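Local coordinates for protein dihydropteroate synthase (Burkholderia cenocepacia, PDB 2Y5S) that probably catalyses the condensation of para-aminobenzoate with 6-hydroxymethyl-7,8-dihydropterin diphosphate to give 7,8-dihydropteroate, a step in folate biosynthesis, at residues L11-F16 with A118-D123; L18-P23 with A266-V271; S141-M146 with A187-V192. All blocks are in the same frame, centred on the assembly; numbering follows the deposited sequence.

Contact 1. Residues L11-F16 with A118-D123. With 78H (7,8-dihydropteroate), chain P.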
loop_
_atom_site.group_PDB
_atom_site.type_symbol
_atom_site.label_atom_id
_atom_site.label_comp_id
_atom_site.label_asym_id
_atom_site.label_seq_id
_atom_site.Cartn_x
_atom_site.Cartn_y
_atom_site.Cartn_z
ATOM N N LEU B 11 -19.586 11.194 -10.481
ATOM C CA LEU B 11 -19.690 10.633 -11.808
ATOM C C LEU B 11 -21.099 10.090 -12.079
ATOM O O LEU B 11 -21.550 9.154 -11.428
ATOM C CB LEU B 11 -18.656 9.518 -11.972
ATOM C CG LEU B 11 -18.522 8.957 -13.395
ATOM C CD1 LEU B 11 -18.057 10.051 -14.361
ATOM C CD2 LEU B 11 -17.563 7.719 -13.429
ATOM N N GLN B 12 -21.786 10.667 -13.051
ATOM C CA GLN B 12 -23.035 10.083 -13.534
ATOM C C GLN B 12 -22.660 8.811 -14.326
ATOM O O GLN B 12 -21.859 8.869 -15.242
ATOM C CB GLN B 12 -23.787 11.105 -14.366
ATOM C CG GLN B 12 -25.029 10.601 -15.058
ATOM C CD GLN B 12 -26.052 10.054 -14.097
ATOM O OE1 GLN B 12 -26.340 10.665 -13.063
ATOM N NE2 GLN B 12 -26.615 8.887 -14.433
ATOM N N CYS B 13 -23.212 7.666 -13.934
ATOM C CA CYS B 13 -22.718 6.385 -14.413
ATOM C C CYS B 13 -23.867 5.464 -14.759
ATOM O O CYS B 13 -24.079 4.433 -14.129
ATOM C CB CYS B 13 -21.785 5.753 -13.373
ATOM S SG CYS B 13 -20.818 4.374 -13.978
ATOM N N GLY B 14 -24.612 5.865 -15.781
ATOM C CA GLY B 14 -25.745 5.090 -16.263
ATOM C C GLY B 14 -26.834 5.011 -15.212
ATOM O O GLY B 14 -27.428 6.021 -14.870
ATOM N N ARG B 15 -27.085 3.812 -14.694
ATOM C CA ARG B 15 -28.124 3.630 -13.672
ATOM C C ARG B 15 -27.714 4.242 -12.337
ATOM O O ARG B 15 -28.545 4.399 -11.468
ATOM C CB ARG B 15 -28.412 2.142 -13.428
ATOM C CG ARG B 15 -29.125 1.417 -14.538
ATOM C CD ARG B 15 -29.154 -0.078 -14.239
ATOM N NE ARG B 15 -27.826 -0.699 -14.378
ATOM C CZ ARG B 15 -27.533 -1.946 -14.004
ATOM N NH1 ARG B 15 -28.454 -2.719 -13.432
ATOM N NH2 ARG B 15 -26.306 -2.423 -14.187
ATOM N N PHE B 16 -26.430 4.563 -12.177
ATOM C CA PHE B 16 -25.877 4.925 -10.885
ATOM C C PHE B 16 -25.355 6.353 -10.895
ATOM O O PHE B 16 -24.931 6.852 -11.932
ATOM C CB PHE B 16 -24.742 3.952 -10.533
ATOM C CG PHE B 16 -25.148 2.522 -10.613
ATOM C CD1 PHE B 16 -25.762 1.905 -9.525
ATOM C CD2 PHE B 16 -24.978 1.799 -11.791
ATOM C CE1 PHE B 16 -26.182 0.591 -9.594
ATOM C CE2 PHE B 16 -25.381 0.470 -11.868
ATOM C CZ PHE B 16 -25.993 -0.136 -10.766
ATOM N N ALA B 118 -25.443 -1.283 -20.430
ATOM C CA ALA B 118 -24.197 -0.998 -19.734
ATOM C C ALA B 118 -24.238 0.429 -19.178
ATOM O O ALA B 118 -24.934 1.301 -19.711
ATOM C CB ALA B 118 -22.987 -1.189 -20.649
ATOM N N ASP B 119 -23.471 0.641 -18.116
ATOM C CA ASP B 119 -23.489 1.875 -17.355
ATOM C C ASP B 119 -22.336 2.830 -17.681
ATOM O O ASP B 119 -22.448 4.028 -17.465
ATOM C CB ASP B 119 -23.427 1.520 -15.867
ATOM C CG ASP B 119 -24.599 0.675 -15.423
ATOM O OD1 ASP B 119 -25.742 1.150 -15.507
ATOM O OD2 ASP B 119 -24.379 -0.476 -14.988
ATOM N N LEU B 120 -21.215 2.300 -18.159
ATOM C CA LEU B 120 -20.020 3.104 -18.382
ATOM C C LEU B 120 -19.237 2.557 -19.580
ATOM O O LEU B 120 -19.078 1.337 -19.721
ATOM C CB LEU B 120 -19.151 3.102 -17.117
ATOM C CG LEU B 120 -17.964 4.077 -16.979
ATOM C CD1 LEU B 120 -17.481 4.057 -15.541
ATOM C CD2 LEU B 120 -16.818 3.750 -17.932
ATOM N N ILE B 121 -18.781 3.459 -20.453
ATOM C CA ILE B 121 -17.890 3.096 -21.553
ATOM C C ILE B 121 -16.481 3.573 -21.231
ATOM O O ILE B 121 -16.231 4.762 -20.988
ATOM C CB ILE B 121 -18.359 3.643 -22.918
ATOM C CG1 ILE B 121 -19.800 3.206 -23.236
ATOM C CG2 ILE B 121 -17.401 3.192 -24.025
ATOM C CD1 ILE B 121 -20.004 1.664 -23.393
ATOM N N ASN B 122 -15.569 2.605 -21.212
ATOM C CA ASN B 122 -14.207 2.812 -20.842
ATOM C C ASN B 122 -13.343 2.646 -22.093
ATOM O O ASN B 122 -13.138 1.519 -22.544
ATOM C CB ASN B 122 -13.829 1.765 -19.785
ATOM C CG ASN B 122 -12.366 1.826 -19.414
ATOM O OD1 ASN B 122 -11.763 2.873 -19.512
ATOM N ND2 ASN B 122 -11.788 0.695 -18.997
ATOM N N ASP B 123 -12.835 3.756 -22.634
ATOM C CA ASP B 123 -12.239 3.778 -23.984
ATOM C C ASP B 123 -10.755 4.177 -24.011
ATOM O O ASP B 123 -10.397 5.335 -23.824
ATOM C CB ASP B 123 -13.038 4.704 -24.894
ATOM C CG ASP B 123 -12.555 4.685 -26.351
ATOM O OD1 ASP B 123 -11.711 3.844 -26.723
ATOM O OD2 ASP B 123 -13.024 5.542 -27.123
HETATM O O4 78H P . -5.244 1.540 -17.498
HETATM C C4 78H P . -6.323 1.345 -18.059
HETATM C C5 78H P . -6.553 0.207 -18.860
HETATM N N3 78H P . -7.354 2.288 -17.921
HETATM C C9 78H P . -7.817 0.082 -19.482
HETATM N N5 78H P . -5.611 -0.762 -18.990
HETATM C C2 78H P . -8.599 2.109 -18.599
HETATM N N8 78H P . -8.106 -1.019 -20.278
HETATM N N1 78H P . -8.788 1.006 -19.341
HETATM C C6 78H P . -5.822 -1.828 -19.788
HETATM N N2 78H P . -9.571 3.029 -18.502
HETATM C C7 78H P . -7.063 -1.973 -20.672
HETATM C C10 78H P . -4.804 -2.930 -19.869
HETATM N N11 78H P . -3.758 -2.588 -20.839
HETATM C C15 78H P . -2.488 -2.711 -20.479
HETATM C C16 78H P . -1.586 -1.671 -20.685
HETATM C C17 78H P . -2.082 -3.897 -19.865
HETATM C C18 78H P . -0.268 -1.821 -20.293
HETATM C C19 78H P . -0.759 -4.047 -19.471
HETATM C C20 78H P . 0.147 -3.011 -19.690
HETATM C C21 78H P . 1.599 -3.161 -19.227
HETATM O O22 78H P . 2.263 -2.123 -19.183
HETATM O O23 78H P . 1.998 -4.266 -18.797
#
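Arg15 and Asp119 both hold CG anti to the carbonyl carbon (chi1 -71° and -60°), and a bend of the arginine at chi3 swings its guanidinium back onto the carboxylate. They meet where the beta hairpin 11-13/16-18 covers the N-terminal end of the TIM barrel, at the start of strand 120-123. The grip is side-on: in a two-pronged salt bridge Arg15 NE bonds Asp119 OD1 at 3.0 Å and Arg15 NH2 bonds Asp119 OD2 at 2.9 Å. Both oxygens use syn lone pairs, and the guanidinium and carboxylate planes lie only 11° apart. From the anti side, tilted out of the carboxylate plane, Arg15 N in the type II' turn of the hairpin gives Asp119 OD1 a second donor (3.1 Å). Asp119 OD2 also accepts from Leu100 N and Arg15 NH1 donates to Arg94 O, so both charged groups are fixed in rotation. The Phe16 ring covers one guanidinium face with CZ and sets its edge atom CE2 3.4 Å from Asp119 OD2. Deeper in, Cys13 SG packs on Leu120 CD1 at 3.7 Å. Further along the strand, Asn122 ND2 donates to N1 of the 7,8-dihydropteroate at 3.0 Å.

Contact 2. Residues L18-P23 with A266-V271. With 78H (7,8-dihydropteroate), chain P.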
loop_
_atom_site.group_PDB
_atom_site.type_symbol
_atom_site.label_atom_id
_atom_site.label_comp_id
_atom_site.label_asym_id
_atom_site.label_seq_id
_atom_site.Cartn_x
_atom_site.Cartn_y
_atom_site.Cartn_z
ATOM N N LEU B 18 -22.464 7.903 -9.040
ATOM C CA LEU B 18 -21.325 7.598 -8.176
ATOM C C LEU B 18 -20.793 8.853 -7.468
ATOM O O LEU B 18 -20.556 9.886 -8.107
ATOM C CB LEU B 18 -20.217 6.929 -8.987
ATOM C CG LEU B 18 -20.611 5.629 -9.684
ATOM C CD1 LEU B 18 -19.406 5.146 -10.485
ATOM C CD2 LEU B 18 -21.112 4.551 -8.700
ATOM N N THR B 19 -20.630 8.755 -6.149
ATOM C CA THR B 19 -19.940 9.777 -5.368
ATOM C C THR B 19 -18.736 9.108 -4.668
ATOM O O THR B 19 -18.690 7.865 -4.493
ATOM C CB THR B 19 -20.875 10.523 -4.378
ATOM O OG1 THR B 19 -21.476 9.591 -3.477
ATOM C CG2 THR B 19 -21.996 11.303 -5.118
ATOM N N PHE B 20 -17.746 9.911 -4.310
ATOM C CA PHE B 20 -16.440 9.373 -3.949
ATOM C C PHE B 20 -16.012 9.729 -2.519
ATOM O O PHE B 20 -14.861 10.098 -2.273
ATOM C CB PHE B 20 -15.407 9.793 -5.010
ATOM C CG PHE B 20 -15.719 9.250 -6.389
ATOM C CD1 PHE B 20 -15.601 7.880 -6.658
ATOM C CD2 PHE B 20 -16.159 10.081 -7.395
ATOM C CE1 PHE B 20 -15.914 7.372 -7.891
ATOM C CE2 PHE B 20 -16.484 9.575 -8.662
ATOM C CZ PHE B 20 -16.358 8.230 -8.909
ATOM N N GLU B 21 -16.943 9.578 -1.573
ATOM C CA GLU B 21 -16.622 9.656 -0.139
ATOM C C GLU B 21 -15.515 8.674 0.209
ATOM O O GLU B 21 -14.739 8.909 1.140
ATOM C CB GLU B 21 -17.847 9.350 0.758
ATOM C CG GLU B 21 -18.918 10.428 0.776
ATOM C CD GLU B 21 -19.781 10.465 -0.491
ATOM O OE1 GLU B 21 -19.794 9.468 -1.259
ATOM O OE2 GLU B 21 -20.448 11.515 -0.709
ATOM N N ARG B 22 -15.501 7.546 -0.497
ATOM C CA ARG B 22 -14.325 6.668 -0.557
ATOM C C ARG B 22 -14.070 6.323 -2.022
ATOM O O ARG B 22 -15.005 6.323 -2.829
ATOM C CB ARG B 22 -14.549 5.395 0.251
ATOM C CG ARG B 22 -15.613 4.474 -0.305
ATOM C CD ARG B 22 -15.803 3.204 0.528
ATOM N NE ARG B 22 -16.927 2.457 -0.032
ATOM C CZ ARG B 22 -16.845 1.641 -1.082
ATOM N NH1 ARG B 22 -15.680 1.434 -1.711
ATOM N NH2 ARG B 22 -17.945 1.048 -1.527
ATOM N N PRO B 23 -12.808 6.022 -2.369
ATOM C CA PRO B 23 -12.511 5.580 -3.713
ATOM C C PRO B 23 -13.172 4.261 -3.982
ATOM O O PRO B 23 -13.393 3.467 -3.053
ATOM C CB PRO B 23 -10.984 5.417 -3.713
ATOM C CG PRO B 23 -10.605 5.295 -2.304
ATOM C CD PRO B 23 -11.605 6.062 -1.518
ATOM N N ALA B 266 -7.160 9.638 -6.766
ATOM C CA ALA B 266 -7.943 8.788 -7.705
ATOM C C ALA B 266 -9.342 8.460 -7.161
ATOM O O ALA B 266 -9.509 8.075 -5.977
ATOM C CB ALA B 266 -7.209 7.514 -8.032
ATOM N N ALA B 267 -10.338 8.590 -8.036
ATOM C CA ALA B 267 -11.712 8.263 -7.692
ATOM C C ALA B 267 -11.957 6.752 -7.797
ATOM O O ALA B 267 -12.691 6.175 -6.988
ATOM C CB ALA B 267 -12.670 9.007 -8.594
ATOM N N ILE B 268 -11.374 6.138 -8.823
ATOM C CA ILE B 268 -11.573 4.719 -9.108
ATOM C C ILE B 268 -10.234 4.064 -9.399
ATOM O O ILE B 268 -9.413 4.617 -10.132
ATOM C CB ILE B 268 -12.517 4.511 -10.333
ATOM C CG1 ILE B 268 -13.865 5.202 -10.123
ATOM C CG2 ILE B 268 -12.702 3.007 -10.634
ATOM C CD1 ILE B 268 -14.763 5.212 -11.353
ATOM N N VAL B 269 -10.018 2.867 -8.843
ATOM C CA VAL B 269 -8.863 2.076 -9.191
ATOM C C VAL B 269 -9.339 0.757 -9.845
ATOM O O VAL B 269 -10.266 0.087 -9.357
ATOM C CB VAL B 269 -7.917 1.847 -7.976
ATOM C CG1 VAL B 269 -7.212 3.191 -7.547
ATOM C CG2 VAL B 269 -8.653 1.226 -6.771
ATOM N N ARG B 270 -8.725 0.439 -10.984
ATOM C CA ARG B 270 -9.087 -0.695 -11.811
ATOM C C ARG B 270 -8.101 -1.804 -11.525
ATOM O O ARG B 270 -6.912 -1.652 -11.762
ATOM C CB ARG B 270 -9.025 -0.290 -13.289
ATOM C CG ARG B 270 -9.418 -1.343 -14.282
ATOM C CD ARG B 270 -9.449 -0.732 -15.698
ATOM N NE ARG B 270 -9.842 -1.736 -16.676
ATOM C CZ ARG B 270 -9.020 -2.636 -17.211
ATOM N NH1 ARG B 270 -7.733 -2.659 -16.881
ATOM N NH2 ARG B 270 -9.494 -3.528 -18.084
ATOM N N VAL B 271 -8.581 -2.925 -11.006
ATOM C CA VAL B 271 -7.683 -3.948 -10.484
ATOM C C VAL B 271 -8.118 -5.368 -10.805
ATOM O O VAL B 271 -9.308 -5.648 -11.041
ATOM C CB VAL B 271 -7.548 -3.799 -8.957
ATOM C CG1 VAL B 271 -7.138 -2.359 -8.589
ATOM C CG2 VAL B 271 -8.879 -4.182 -8.247
HETATM O O4 78H P . -5.244 1.540 -17.498
HETATM C C4 78H P . -6.323 1.345 -18.059
HETATM C C5 78H P . -6.553 0.207 -18.860
HETATM N N3 78H P . -7.354 2.288 -17.921
HETATM C C9 78H P . -7.817 0.082 -19.482
HETATM N N5 78H P . -5.611 -0.762 -18.990
HETATM C C2 78H P . -8.599 2.109 -18.599
HETATM N N8 78H P . -8.106 -1.019 -20.278
HETATM N N1 78H P . -8.788 1.006 -19.341
HETATM C C6 78H P . -5.822 -1.828 -19.788
HETATM N N2 78H P . -9.571 3.029 -18.502
HETATM C C7 78H P . -7.063 -1.973 -20.672
HETATM C C10 78H P . -4.804 -2.930 -19.869
HETATM N N11 78H P . -3.758 -2.588 -20.839
HETATM C C15 78H P . -2.488 -2.711 -20.479
HETATM C C16 78H P . -1.586 -1.671 -20.685
HETATM C C17 78H P . -2.082 -3.897 -19.865
HETATM C C18 78H P . -0.268 -1.821 -20.293
HETATM C C19 78H P . -0.759 -4.047 -19.471
HETATM C C20 78H P . 0.147 -3.011 -19.690
HETATM C C21 78H P . 1.599 -3.161 -19.227
HETATM O O22 78H P . 2.263 -2.123 -19.183
HETATM O O23 78H P . 1.998 -4.266 -18.797
#
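Ala267 sets its methyl group on the face of the Phe20 ring in a CH-pi contact. Its CB stands 3.5 Å from the ring centroid and only 4° off the normal, so all six ring carbons are at nearly equal distance from it. Phe20 comes from the loop before strand 24-30, with CG anti to the carbonyl carbon (chi1 -62°), which lays the ring across the segment 266-271. The carbonyl of Ala267 comes close to the same ring, its O lying 3.4 Å from Phe20 CD1. Next along the chain, Ile268 brings CG1 to Phe20 CE1 at 3.7 Å, the two side chains crossing at a slant, while Pro8 touches both Phe20 and Ala267. The segments join at the seam of the TIM barrel, where the first strand, 24-30, runs parallel to the last, 268-271; backbone bonds tie Ala267 to Leu24 on one hand and to Ile228 on the other. Pro23, just ahead of the first strand, is the third large contributor. Its CA approaches Ala267 O at 3.3 Å in a CA-H...O contact, and its CB lies 3.8 Å from Ala266 O. Val262 of helix 251-263 and Trp284 of helix 274-291 also pack on this proline. No conventional hydrogen bond spans the two segments. Further along strand 268-271 lies the pterin site: Arg270, extended from CG to NE and salt-bridged through NE to Asp64, turns one guanidinium face to N8 of the 7,8-dihydropteroate, with NH1 3.5 Å from the ligand's N5.

Contact 3. Residues S141-M146 with A187-V192. With 78H (7,8-dihydropteroate), chain P.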
loop_
_atom_site.group_PDB
_atom_site.type_symbol
_atom_site.label_atom_id
_atom_site.label_comp_id
_atom_site.label_asym_id
_atom_site.label_seq_id
_atom_site.Cartn_x
_atom_site.Cartn_y
_atom_site.Cartn_z
ATOM N N SER B 141 -24.804 7.220 -19.580
ATOM C CA SER B 141 -23.673 6.363 -19.260
ATOM C C SER B 141 -22.491 7.206 -18.798
ATOM O O SER B 141 -22.294 8.335 -19.254
ATOM C CB SER B 141 -23.268 5.509 -20.456
ATOM O OG SER B 141 -23.008 6.303 -21.600
ATOM N N GLY B 142 -21.726 6.652 -17.871
ATOM C CA GLY B 142 -20.408 7.177 -17.573
ATOM C C GLY B 142 -19.484 6.919 -18.754
ATOM O O GLY B 142 -19.686 5.977 -19.535
ATOM N N LEU B 143 -18.476 7.770 -18.891
ATOM C CA LEU B 143 -17.521 7.667 -19.978
ATOM C C LEU B 143 -16.140 7.940 -19.449
ATOM O O LEU B 143 -15.893 9.016 -18.892
ATOM C CB LEU B 143 -17.839 8.685 -21.069
ATOM C CG LEU B 143 -19.236 8.675 -21.693
ATOM C CD1 LEU B 143 -19.436 9.921 -22.555
ATOM C CD2 LEU B 143 -19.409 7.409 -22.509
ATOM N N CYS B 144 -15.237 6.983 -19.623
ATOM C CA CYS B 144 -13.848 7.195 -19.236
ATOM C C CYS B 144 -13.001 7.389 -20.487
ATOM O O CYS B 144 -12.841 6.469 -21.294
ATOM C CB CYS B 144 -13.294 6.040 -18.439
ATOM S SG CYS B 144 -11.548 6.285 -17.970
ATOM N N ALA B 145 -12.489 8.599 -20.633
ATOM C CA ALA B 145 -11.573 8.959 -21.720
ATOM C C ALA B 145 -10.159 8.750 -21.207
ATOM O O ALA B 145 -9.722 9.442 -20.283
ATOM C CB ALA B 145 -11.788 10.428 -22.107
ATOM N N MET B 146 -9.456 7.780 -21.775
ATOM C CA MET B 146 -8.075 7.507 -21.397
ATOM C C MET B 146 -7.117 8.183 -22.355
ATOM O O MET B 146 -7.461 8.417 -23.526
ATOM C CB MET B 146 -7.819 6.001 -21.426
ATOM C CG MET B 146 -6.587 5.545 -20.653
ATOM S SD MET B 146 -6.169 3.829 -20.988
ATOM C CE MET B 146 -5.262 4.030 -22.541
ATOM N N ALA B 187 -20.855 17.197 -18.549
ATOM C CA ALA B 187 -19.548 17.056 -17.894
ATOM C C ALA B 187 -19.527 16.038 -16.763
ATOM O O ALA B 187 -18.497 15.397 -16.527
ATOM C CB ALA B 187 -19.079 18.404 -17.359
ATOM N N GLU B 188 -20.647 15.896 -16.063
ATOM C CA GLU B 188 -20.722 14.962 -14.936
ATOM C C GLU B 188 -20.684 13.464 -15.327
ATOM O O GLU B 188 -20.454 12.611 -14.475
ATOM C CB GLU B 188 -21.943 15.264 -14.044
ATOM C CG GLU B 188 -23.223 15.531 -14.787
ATOM C CD GLU B 188 -23.509 17.035 -14.998
ATOM O OE1 GLU B 188 -22.832 17.691 -15.826
ATOM O OE2 GLU B 188 -24.427 17.556 -14.325
ATOM N N ARG B 189 -20.883 13.148 -16.608
ATOM C CA ARG B 189 -20.789 11.765 -17.102
ATOM C C ARG B 189 -19.355 11.341 -17.425
ATOM O O ARG B 189 -19.112 10.183 -17.772
ATOM C CB ARG B 189 -21.623 11.608 -18.378
ATOM C CG ARG B 189 -23.148 11.745 -18.199
ATOM C CD ARG B 189 -23.841 11.795 -19.552
ATOM N NE ARG B 189 -23.536 10.586 -20.311
ATOM C CZ ARG B 189 -23.663 10.424 -21.625
ATOM N NH1 ARG B 189 -24.106 11.401 -22.412
ATOM N NH2 ARG B 189 -23.321 9.250 -22.159
ATOM N N ILE B 190 -18.411 12.274 -17.324
ATOM C CA ILE B 190 -17.055 12.067 -17.816
ATOM C C ILE B 190 -16.057 11.891 -16.676
ATOM O O ILE B 190 -16.009 12.681 -15.729
ATOM C CB ILE B 190 -16.593 13.250 -18.721
ATOM C CG1 ILE B 190 -17.551 13.413 -19.922
ATOM C CG2 ILE B 190 -15.151 13.016 -19.238
ATOM C CD1 ILE B 190 -17.447 14.763 -20.664
ATOM N N CYS B 191 -15.257 10.837 -16.779
ATOM C CA CYS B 191 -14.053 10.705 -15.980
ATOM C C CYS B 191 -12.882 10.537 -16.921
ATOM O O CYS B 191 -13.074 10.325 -18.121
ATOM C CB CYS B 191 -14.137 9.544 -15.003
ATOM S SG CYS B 191 -14.273 7.907 -15.698
ATOM N N VAL B 192 -11.676 10.704 -16.390
ATOM C CA VAL B 192 -10.466 10.637 -17.203
ATOM C C VAL B 192 -9.451 9.678 -16.590
ATOM O O VAL B 192 -9.475 9.389 -15.379
ATOM C CB VAL B 192 -9.816 12.013 -17.334
ATOM C CG1 VAL B 192 -10.794 13.020 -17.962
ATOM C CG2 VAL B 192 -9.304 12.502 -15.961
HETATM O O4 78H P . -5.244 1.540 -17.498
HETATM C C4 78H P . -6.323 1.345 -18.059
HETATM C C5 78H P . -6.553 0.207 -18.860
HETATM N N3 78H P . -7.354 2.288 -17.921
HETATM C C9 78H P . -7.817 0.082 -19.482
HETATM N N5 78H P . -5.611 -0.762 -18.990
HETATM C C2 78H P . -8.599 2.109 -18.599
HETATM N N8 78H P . -8.106 -1.019 -20.278
HETATM N N1 78H P . -8.788 1.006 -19.341
HETATM C C6 78H P . -5.822 -1.828 -19.788
HETATM N N2 78H P . -9.571 3.029 -18.502
HETATM C C7 78H P . -7.063 -1.973 -20.672
HETATM C C10 78H P . -4.804 -2.930 -19.869
HETATM N N11 78H P . -3.758 -2.588 -20.839
HETATM C C15 78H P . -2.488 -2.711 -20.479
HETATM C C16 78H P . -1.586 -1.671 -20.685
HETATM C C17 78H P . -2.082 -3.897 -19.865
HETATM C C18 78H P . -0.268 -1.821 -20.293
HETATM C C19 78H P . -0.759 -4.047 -19.471
HETATM C C20 78H P . 0.147 -3.011 -19.690
HETATM C C21 78H P . 1.599 -3.161 -19.227
HETATM O O22 78H P . 2.263 -2.123 -19.183
HETATM O O23 78H P . 1.998 -4.266 -18.797
#
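Arg189 wraps its whole side chain round the carbonyl oxygen of Ser141. CB starts the path 3.5 Å from Ser141 O, CG and CD pass alongside the same atom, and the bend at chi3 (59°) turns the N-H edge of the guanidinium toward it. NE then bonds Ser141 O at 2.8 Å, nearly straight, and CZ follows close behind. NH2 reaches Ser141 O as well (3.2 Å) and also donates to Ser141 OG at 3.0 Å, both bonds being clearly bent. These partners lie close to the guanidinium plane, while Leu143 CD1 lies over one face. Beyond Ser141, NH2 and NH1 donate to the carbonyls of Val136 and Arg137 at the end of helix 132-136, a setting that would suit a positive charge. Ser141 and Arg189 stand just ahead of two neighbouring parallel strands of the TIM barrel, 142-146 and 190-193, linked as a right-handed beta-alpha-beta crossover through helix 165-182. Leu143 bonds on both sides of Ile190, its N to Arg189 O at 2.7 Å and its O from Cys191 N at 2.9 Å; Ala145 N continues the ladder to Cys191 O. Ile190 and Val192 face helix 165-182, on the same side of the sheet as Leu143 and Ala145. On the inner side, Cys191 SG presses against Cys144 CB at 3.5 Å, and Met146 SD lies 3.6 Å from N3 of the 7,8-dihydropteroate.

How the contacts relate
From the N terminus, the chain first lays down the hairpin in 11-18 and the loop 18-23, whose partners both come much later. Contact 1 closes first, when 118-123 returns to the hairpin turn after three barrel strands. Contact 3 opens at 141-146 and closes at 187-192, a local loop joining neighbouring strands. Contact 2 closes last, at 266-271, bringing the final strand beside the first; it therefore crosses contact 1 and encloses contact 3. Leu11 O with Leu18 N joins contacts 1 and 2 within the hairpin, while Asp119 O with Gly142 N joins contacts 1 and 3 across adjacent strands. All three reach 7,8-dihydropteroate from the one parallel sheet.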